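PDB 1K7J: protein yciO from Escherichia coli, which is of unknown function but probably binds double-stranded RNA. Local coordinates for residues Q3-H8 with Q14-Q19; G27-Y32 with M50-R55; L40-K43 with N48-E51. All blocks are in the same frame, centred on the assembly; numbering follows the deposited sequence.

Contact 1 (Q3-H8 with Q14-Q19)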
loop_
_atom_site.group_PDB
_atom_site.type_symbol
_atom_site.label_atom_id
_atom_site.label_comp_id
_atom_site.label_asym_id
_atom_site.label_seq_id
_atom_site.Cartn_x
_atom_site.Cartn_y
_atom_site.Cartn_z
ATOM N N GLN A 3 2.626 18.640 -5.315
ATOM C CA GLN A 3 1.772 19.432 -4.446
ATOM C C GLN A 3 2.040 18.855 -3.059
ATOM O O GLN A 3 2.511 17.721 -2.940
ATOM C CB GLN A 3 0.301 19.266 -4.829
ATOM C CG GLN A 3 -0.133 20.185 -5.960
ATOM C CD GLN A 3 -1.593 20.012 -6.328
ATOM O OE1 GLN A 3 -1.944 19.169 -7.153
ATOM N NE2 GLN A 3 -2.455 20.806 -5.706
ATOM N N PHE A 4 1.754 19.627 -2.017
ATOM C CA PHE A 4 2.004 19.188 -0.646
ATOM C C PHE A 4 0.798 19.552 0.221
ATOM O O PHE A 4 0.505 20.732 0.428
ATOM C CB PHE A 4 3.281 19.873 -0.131
ATOM C CG PHE A 4 3.856 19.261 1.119
ATOM C CD1 PHE A 4 3.609 19.823 2.367
ATOM C CD2 PHE A 4 4.662 18.129 1.046
ATOM C CE1 PHE A 4 4.161 19.269 3.523
ATOM C CE2 PHE A 4 5.217 17.568 2.196
ATOM C CZ PHE A 4 4.967 18.138 3.436
ATOM N N PHE A 5 0.095 18.535 0.714
ATOM C CA PHE A 5 -1.091 18.745 1.542
ATOM C C PHE A 5 -0.857 18.418 3.006
ATOM O O PHE A 5 -0.309 17.370 3.331
ATOM C CB PHE A 5 -2.256 17.850 1.097
ATOM C CG PHE A 5 -2.834 18.181 -0.251
ATOM C CD1 PHE A 5 -2.425 19.299 -0.969
ATOM C CD2 PHE A 5 -3.809 17.352 -0.799
ATOM C CE1 PHE A 5 -2.985 19.584 -2.217
ATOM C CE2 PHE A 5 -4.371 17.627 -2.041
ATOM C CZ PHE A 5 -3.957 18.746 -2.751
ATOM N N TYR A 6 -1.295 19.308 3.888
ATOM C CA TYR A 6 -1.197 19.068 5.321
ATOM C C TYR A 6 -2.575 18.561 5.707
ATOM O O TYR A 6 -3.533 19.332 5.747
ATOM C CB TYR A 6 -0.904 20.362 6.072
ATOM C CG TYR A 6 0.539 20.788 6.022
ATOM C CD1 TYR A 6 1.485 20.212 6.872
ATOM C CD2 TYR A 6 0.960 21.774 5.135
ATOM C CE1 TYR A 6 2.816 20.615 6.842
ATOM C CE2 TYR A 6 2.288 22.183 5.094
ATOM C CZ TYR A 6 3.209 21.602 5.951
ATOM O OH TYR A 6 4.517 22.023 5.925
ATOM N N ILE A 7 -2.686 17.264 5.972
ATOM C CA ILE A 7 -3.972 16.692 6.345
ATOM C C ILE A 7 -3.945 16.171 7.781
ATOM O O ILE A 7 -3.027 15.449 8.170
ATOM C CB ILE A 7 -4.363 15.543 5.378
ATOM C CG1 ILE A 7 -4.424 16.080 3.943
ATOM C CG2 ILE A 7 -5.706 14.943 5.784
ATOM C CD1 ILE A 7 -4.892 15.062 2.910
ATOM N N HIS A 8 -4.945 16.559 8.569
ATOM C CA HIS A 8 -5.038 16.116 9.959
ATOM C C HIS A 8 -5.114 14.592 9.941
ATOM O O HIS A 8 -5.992 14.016 9.309
ATOM C CB HIS A 8 -6.287 16.717 10.605
ATOM C CG HIS A 8 -6.242 18.210 10.714
ATOM N ND1 HIS A 8 -7.374 18.983 10.860
ATOM C CD2 HIS A 8 -5.198 19.071 10.704
ATOM C CE1 HIS A 8 -7.029 20.255 10.933
ATOM N NE2 HIS A 8 -5.715 20.337 10.842
ATOM N N GLN A 14 -12.041 16.393 4.465
ATOM C CA GLN A 14 -12.590 15.773 3.264
ATOM C C GLN A 14 -12.209 16.501 1.977
ATOM O O GLN A 14 -12.001 15.871 0.939
ATOM C CB GLN A 14 -14.112 15.681 3.370
ATOM C CG GLN A 14 -14.728 14.696 2.394
ATOM C CD GLN A 14 -14.252 13.279 2.635
ATOM O OE1 GLN A 14 -14.318 12.775 3.758
ATOM N NE2 GLN A 14 -13.776 12.623 1.582
ATOM N N ARG A 15 -12.123 17.825 2.038
ATOM C CA ARG A 15 -11.771 18.611 0.860
ATOM C C ARG A 15 -10.408 18.215 0.294
ATOM O O ARG A 15 -10.247 18.083 -0.921
ATOM C CB ARG A 15 -11.765 20.102 1.206
ATOM C CG ARG A 15 -11.342 21.010 0.066
ATOM C CD ARG A 15 -11.306 22.460 0.519
ATOM N NE ARG A 15 -10.292 22.688 1.546
ATOM C CZ ARG A 15 -9.094 23.215 1.317
ATOM N NH1 ARG A 15 -8.750 23.579 0.088
ATOM N NH2 ARG A 15 -8.236 23.376 2.319
ATOM N N LEU A 16 -9.430 18.026 1.175
ATOM C CA LEU A 16 -8.086 17.660 0.735
ATOM C C LEU A 16 -8.021 16.194 0.315
ATOM O O LEU A 16 -7.294 15.840 -0.613
ATOM C CB LEU A 16 -7.067 17.964 1.838
ATOM C CG LEU A 16 -6.967 19.461 2.167
ATOM C CD1 LEU A 16 -5.929 19.693 3.253
ATOM C CD2 LEU A 16 -6.604 20.235 0.903
ATOM N N ILE A 17 -8.783 15.343 0.996
ATOM C CA ILE A 17 -8.829 13.931 0.637
ATOM C C ILE A 17 -9.396 13.837 -0.780
ATOM O O ILE A 17 -8.866 13.118 -1.628
ATOM C CB ILE A 17 -9.744 13.133 1.598
ATOM C CG1 ILE A 17 -9.080 13.012 2.972
ATOM C CG2 ILE A 17 -10.049 11.753 1.022
ATOM C CD1 ILE A 17 -7.794 12.186 2.972
ATOM N N ASN A 18 -10.471 14.577 -1.039
ATOM C CA ASN A 18 -11.089 14.557 -2.361
ATOM C C ASN A 18 -10.134 15.056 -3.440
ATOM O O ASN A 18 -10.039 14.462 -4.514
ATOM C CB ASN A 18 -12.382 15.382 -2.367
ATOM C CG ASN A 18 -13.510 14.704 -1.607
ATOM O OD1 ASN A 18 -13.423 13.522 -1.272
ATOM N ND2 ASN A 18 -14.582 15.446 -1.343
ATOM N N GLN A 19 -9.418 16.140 -3.158
ATOM C CA GLN A 19 -8.468 16.664 -4.132
ATOM C C GLN A 19 -7.366 15.641 -4.409
ATOM O O GLN A 19 -6.923 15.485 -5.546
ATOM C CB GLN A 19 -7.857 17.977 -3.639
ATOM C CG GLN A 19 -8.788 19.167 -3.779
ATOM C CD GLN A 19 -8.149 20.461 -3.319
ATOM O OE1 GLN A 19 -7.009 20.764 -3.673
ATOM N NE2 GLN A 19 -8.887 21.242 -2.535
HETATM O O HOH W 1 -5.607 20.313 -5.903
#
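With CG beside the backbone N and anti to the carbonyl carbon (chi1 -68°), Phe5 carries its ring from strand 3-6 onto the first turns of helix 14-25, where Leu16 and Gln19 receive it. Leu16 CD2 sits over one face of the ring, while Phe5 CE2 reaches the helix backbone, 3.7 Å from Leu16 O. Further along the ring, Phe5 CZ approaches Gln19 OE1 obliquely at 3.8 Å; the ring and the Gln19 amide stand nearly perpendicular (81°). Two residues on, Ile7 slides past Leu16 in the opposite direction, its CD1 meeting Leu16 CB at 3.8 Å and Ile17 CD1 at 4.1 Å. Strand and helix axes run roughly antiparallel (151°), as the chain doubles back from an outermost strand of the mixed sheet of this YrdC-like fold into a helix packed on it. Helix 127-136 adds to the apolar layer, with Ile128 against Ile7 and both Ala131 and Leu132 against Ile17. Leu16 CD1 also closes over the strand backbone, 3.5 Å from Tyr6 O. At the edge of the Phe5 ring and in its plane, a water accepts from Gln3 NE2 (3.2 Å) and donates to Gln19 OE1 (2.7 Å).

Contact 2 (G27-Y32 with M50-R55)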
loop_
_atom_site.group_PDB
_atom_site.type_symbol
_atom_site.label_atom_id
_atom_site.label_comp_id
_atom_site.label_asym_id
_atom_site.label_seq_id
_atom_site.Cartn_x
_atom_site.Cartn_y
_atom_site.Cartn_z
ATOM N N GLY A 27 -4.383 9.937 -12.993
ATOM C CA GLY A 27 -3.151 9.225 -13.295
ATOM C C GLY A 27 -1.914 9.692 -12.553
ATOM O O GLY A 27 -0.791 9.377 -12.953
ATOM N N GLY A 28 -2.105 10.433 -11.468
ATOM C CA GLY A 28 -0.968 10.921 -10.711
ATOM C C GLY A 28 -0.402 9.920 -9.721
ATOM O O GLY A 28 -1.062 8.946 -9.346
ATOM N N VAL A 29 0.837 10.155 -9.308
ATOM C CA VAL A 29 1.508 9.304 -8.333
ATOM C C VAL A 29 1.572 10.109 -7.044
ATOM O O VAL A 29 2.036 11.253 -7.039
ATOM C CB VAL A 29 2.939 8.950 -8.781
ATOM C CG1 VAL A 29 3.694 8.289 -7.640
ATOM C CG2 VAL A 29 2.890 8.022 -9.984
ATOM N N ILE A 30 1.104 9.521 -5.949
ATOM C CA ILE A 30 1.113 10.228 -4.678
ATOM C C ILE A 30 1.828 9.471 -3.574
ATOM O O ILE A 30 2.052 8.264 -3.664
ATOM C CB ILE A 30 -0.326 10.520 -4.180
ATOM C CG1 ILE A 30 -0.975 9.233 -3.655
ATOM C CG2 ILE A 30 -1.164 11.100 -5.316
ATOM C CD1 ILE A 30 -2.324 9.456 -2.995
ATOM N N VAL A 31 2.202 10.211 -2.537
ATOM C CA VAL A 31 2.835 9.640 -1.362
ATOM C C VAL A 31 1.811 9.905 -0.270
ATOM O O VAL A 31 1.355 11.038 -0.097
ATOM C CB VAL A 31 4.160 10.347 -1.007
ATOM C CG1 VAL A 31 4.650 9.876 0.363
ATOM C CG2 VAL A 31 5.209 10.040 -2.068
ATOM N N TYR A 32 1.422 8.862 0.449
ATOM C CA TYR A 32 0.439 9.027 1.509
ATOM C C TYR A 32 0.801 8.211 2.740
ATOM O O TYR A 32 1.489 7.198 2.651
ATOM C CB TYR A 32 -0.958 8.637 1.013
ATOM C CG TYR A 32 -1.128 7.184 0.632
ATOM C CD1 TYR A 32 -0.628 6.688 -0.574
ATOM C CD2 TYR A 32 -1.826 6.310 1.463
ATOM C CE1 TYR A 32 -0.827 5.350 -0.943
ATOM C CE2 TYR A 32 -2.029 4.979 1.105
ATOM C CZ TYR A 32 -1.532 4.507 -0.097
ATOM O OH TYR A 32 -1.766 3.196 -0.463
HETATM N N MSE A 50 2.265 3.214 -12.680
HETATM C CA MSE A 50 2.838 1.988 -12.130
HETATM C C MSE A 50 4.348 2.011 -12.334
HETATM O O MSE A 50 5.125 1.793 -11.401
HETATM C CB MSE A 50 2.260 0.760 -12.841
HETATM C CG MSE A 50 3.013 -0.538 -12.541
HETATM SE SE MSE A 50 2.732 -1.928 -13.856
HETATM C CE MSE A 50 3.971 -1.295 -15.199
ATOM N N GLU A 51 4.756 2.282 -13.571
ATOM C CA GLU A 51 6.167 2.323 -13.923
ATOM C C GLU A 51 6.932 3.331 -13.070
ATOM O O GLU A 51 8.037 3.052 -12.605
ATOM C CB GLU A 51 6.318 2.662 -15.406
ATOM C CG GLU A 51 7.741 2.540 -15.925
ATOM C CD GLU A 51 8.376 1.205 -15.579
ATOM O OE1 GLU A 51 7.691 0.165 -15.701
ATOM O OE2 GLU A 51 9.566 1.194 -15.191
ATOM N N ARG A 52 6.339 4.503 -12.862
ATOM C CA ARG A 52 6.972 5.537 -12.054
ATOM C C ARG A 52 7.202 5.054 -10.627
ATOM O O ARG A 52 8.248 5.317 -10.035
ATOM C CB ARG A 52 6.108 6.800 -12.042
ATOM C CG ARG A 52 6.086 7.538 -13.371
ATOM C CD ARG A 52 5.112 8.700 -13.334
ATOM N NE ARG A 52 5.484 9.698 -12.335
ATOM C CZ ARG A 52 4.671 10.660 -11.910
ATOM N NH1 ARG A 52 3.440 10.750 -12.394
ATOM N NH2 ARG A 52 5.088 11.531 -11.000
ATOM N N ILE A 53 6.218 4.350 -10.074
ATOM C CA ILE A 53 6.340 3.830 -8.719
ATOM C C ILE A 53 7.427 2.757 -8.656
ATOM O O ILE A 53 8.226 2.734 -7.721
ATOM C CB ILE A 53 4.994 3.246 -8.229
ATOM C CG1 ILE A 53 4.016 4.392 -7.935
ATOM C CG2 ILE A 53 5.210 2.383 -6.993
ATOM C CD1 ILE A 53 2.641 3.937 -7.491
ATOM N N CYS A 54 7.459 1.878 -9.655
ATOM C CA CYS A 54 8.461 0.814 -9.711
ATOM C C CYS A 54 9.865 1.383 -9.579
ATOM O O CYS A 54 10.695 0.858 -8.834
ATOM C CB CYS A 54 8.368 0.056 -11.038
ATOM S SG CYS A 54 6.859 -0.887 -11.276
ATOM N N ARG A 55 10.127 2.457 -10.314
ATOM C CA ARG A 55 11.434 3.097 -10.301
ATOM C C ARG A 55 11.754 3.766 -8.977
ATOM O O ARG A 55 12.885 3.694 -8.496
ATOM C CB ARG A 55 11.525 4.120 -11.430
ATOM C CG ARG A 55 11.442 3.493 -12.804
ATOM C CD ARG A 55 11.590 4.540 -13.875
ATOM N NE ARG A 55 11.514 3.967 -15.214
ATOM C CZ ARG A 55 11.778 4.646 -16.326
ATOM N NH1 ARG A 55 12.136 5.924 -16.251
ATOM N NH2 ARG A 55 11.684 4.053 -17.505
HETATM O O HOH W 2 1.757 9.084 -14.138
#
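Val29 lays its CG2 methyl over one face of the Arg52 guanidinium, toward the rim of the group and 3.7 Å from both Arg52 CZ and Arg52 NH1. The other branch, CG1, stands anti to the backbone N (chi1 169°) and is thereby turned to Ile53, whose CG1 it meets at 3.9 Å. One valine thus serves two neighbouring helix residues, a flat cation with one methyl and an aliphatic chain with the other. Arg52 comes back over Val29 because its chain bends at chi3 (62°), which brings NE and the guanidinium onto the CG2 that its CB also touches.

The polar rim of the guanidinium is held separately. A water lying in its plane accepts from Arg52 NH1 at 2.9 Å and donates to Gly27 O at 2.8 Å. Beyond the two segments, Arg52 NH2 donates to Gln167 O and NH1 forms a salt bridge with Asp169 OD2, an oxygen that also accepts from Val29 N. Gly27, with positive phi, is the C-prime residue of the Schellman motif that ends helix 14-25, and the chain then enters strand 30-34. Val29 faces helix 47-57, whereas Ile30 turns away to pack on Ile23 and Val24 of helix 14-25, so the strand is sandwiched between helices on opposite faces of the sheet. Without the guanidinium, as with an alanine in place of Arg52, Asp169 would probably lose its ion-pair mate, Gln167 O a donor, and Val29 CG2 its cover. The group is used by halves: its poorly hydrated face takes the methyl, its N-H groups go to Gln167 O, Asp169 and water, and the carboxylate probably balances the charge.

Contact 3 (L40-K43 with N48-E51)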
loop_
_atom_site.group_PDB
_atom_site.type_symbol
_atom_site.label_atom_id
_atom_site.label_comp_id
_atom_site.label_asym_id
_atom_site.label_seq_id
_atom_site.Cartn_x
_atom_site.Cartn_y
_atom_site.Cartn_z
ATOM N N LEU A 40 3.628 4.744 -1.551
ATOM C CA LEU A 40 3.427 5.339 -2.866
ATOM C C LEU A 40 2.112 4.772 -3.378
ATOM O O LEU A 40 1.790 3.614 -3.112
ATOM C CB LEU A 40 4.553 4.931 -3.821
ATOM C CG LEU A 40 5.930 5.559 -3.624
ATOM C CD1 LEU A 40 6.979 4.732 -4.350
ATOM C CD2 LEU A 40 5.918 6.993 -4.140
ATOM N N GLY A 41 1.347 5.578 -4.105
ATOM C CA GLY A 41 0.087 5.090 -4.622
ATOM C C GLY A 41 -0.337 5.708 -5.940
ATOM O O GLY A 41 0.061 6.820 -6.281
ATOM N N CYS A 42 -1.141 4.963 -6.687
ATOM C CA CYS A 42 -1.682 5.426 -7.961
ATOM C C CYS A 42 -2.868 4.530 -8.290
ATOM O O CYS A 42 -3.126 3.555 -7.576
ATOM C CB CYS A 42 -0.629 5.352 -9.070
ATOM S SG CYS A 42 -0.185 3.682 -9.615
ATOM N N LYS A 43 -3.605 4.851 -9.348
ATOM C CA LYS A 43 -4.752 4.019 -9.690
ATOM C C LYS A 43 -4.267 2.741 -10.362
ATOM O O LYS A 43 -3.225 2.733 -11.018
ATOM C CB LYS A 43 -5.737 4.774 -10.588
ATOM C CG LYS A 43 -5.209 5.200 -11.938
ATOM C CD LYS A 43 -6.310 5.948 -12.677
ATOM C CE LYS A 43 -5.887 6.389 -14.059
ATOM N NZ LYS A 43 -7.031 7.065 -14.741
ATOM N N ASN A 48 1.535 3.934 -16.779
ATOM C CA ASN A 48 2.620 4.900 -16.632
ATOM C C ASN A 48 2.904 5.207 -15.164
ATOM O O ASN A 48 4.061 5.325 -14.762
ATOM C CB ASN A 48 2.300 6.198 -17.380
ATOM C CG ASN A 48 2.293 6.015 -18.885
ATOM O OD1 ASN A 48 3.190 5.386 -19.447
ATOM N ND2 ASN A 48 1.286 6.573 -19.546
ATOM N N ALA A 49 1.850 5.338 -14.364
ATOM C CA ALA A 49 2.019 5.616 -12.942
ATOM C C ALA A 49 2.673 4.412 -12.270
ATOM O O ALA A 49 3.524 4.566 -11.396
ATOM C CB ALA A 49 0.668 5.916 -12.295
HETATM N N MSE A 50 2.265 3.214 -12.680
HETATM C CA MSE A 50 2.838 1.988 -12.130
HETATM C C MSE A 50 4.348 2.011 -12.334
HETATM O O MSE A 50 5.125 1.793 -11.401
HETATM C CB MSE A 50 2.260 0.760 -12.841
HETATM C CG MSE A 50 3.013 -0.538 -12.541
HETATM SE SE MSE A 50 2.732 -1.928 -13.856
HETATM C CE MSE A 50 3.971 -1.295 -15.199
ATOM N N GLU A 51 4.756 2.282 -13.571
ATOM C CA GLU A 51 6.167 2.323 -13.923
ATOM C C GLU A 51 6.932 3.331 -13.070
ATOM O O GLU A 51 8.037 3.052 -12.605
ATOM C CB GLU A 51 6.318 2.662 -15.406
ATOM C CG GLU A 51 7.741 2.540 -15.925
ATOM C CD GLU A 51 8.376 1.205 -15.579
ATOM O OE1 GLU A 51 7.691 0.165 -15.701
ATOM O OE2 GLU A 51 9.566 1.194 -15.191
#
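A strand-to-helix connection of the YrdC-like domain brings strand 37-43 and helix 47-57 together, and Cys42 and Ala49 meet across it. The main touch is between two beta carbons: Cys42 CB and Ala49 CB are 3.5 Å apart, a close apolar contact. Cys42 SG lies alongside the same methyl, 3.6 Å from Ala49 CB, and approaches the helix backbone at 4.0 Å from Met50 N. The thiol gets there from the crowded position between its backbone N and carbonyl carbon (chi1 71°). With so small a residue as alanine on the helix side, the backbones can come near, and Cys42 CA and Ala49 CA are 6.2 Å apart.

Strand 37-43 lies inside the mixed sheet, antiparallel to both neighbours: Gly41 pairs with Ile30 on one flank, while Leu40 and Cys42 bond to Thr143 and Leu141 on the other. Leu40 and Cys42 both send their side chains to the sheet face that helix 47-57 covers, and both touch Ile53, a turn further along that helix. Here Cys42 SG is 3.5 Å from Ile53 CD1, so the sulfur is packed against both Ala49 and Ile53. Ala49 also touches Val29, just ahead of Ile30, and its backbone N donates to Asp46 OD1, just before the helix. Met50, modelled as selenomethionine, brings its backbone N to Cys42 but leads its side chain elsewhere, onto Phe65, Arg110, Leu111 and Leu141. Next to Cys42, Lys43 extends its chain (chi2 to chi4 all near 180°), and its NZ donates to Arg25 O at the end of helix 14-25.

From the N terminus, contact 1 comes first, closing a short loop between outermost strand 3-6 and helix 14-25. Just past that helix, at Gly27, contact 2 opens, its centre 18 Å from that of contact 1 and with no touch between them. The chain then runs through strands 30-34 and 37-43 before returning on helix 47-57, which closes contacts 2 and 3 together. The short connection of contact 3 lies within the longer span of contact 2, and both share Met50 and Glu51. Ile30 O and Gly41 N, 2.8 Å apart in a probable hydrogen bond, join their strands. All three contacts pack helices on one sheet.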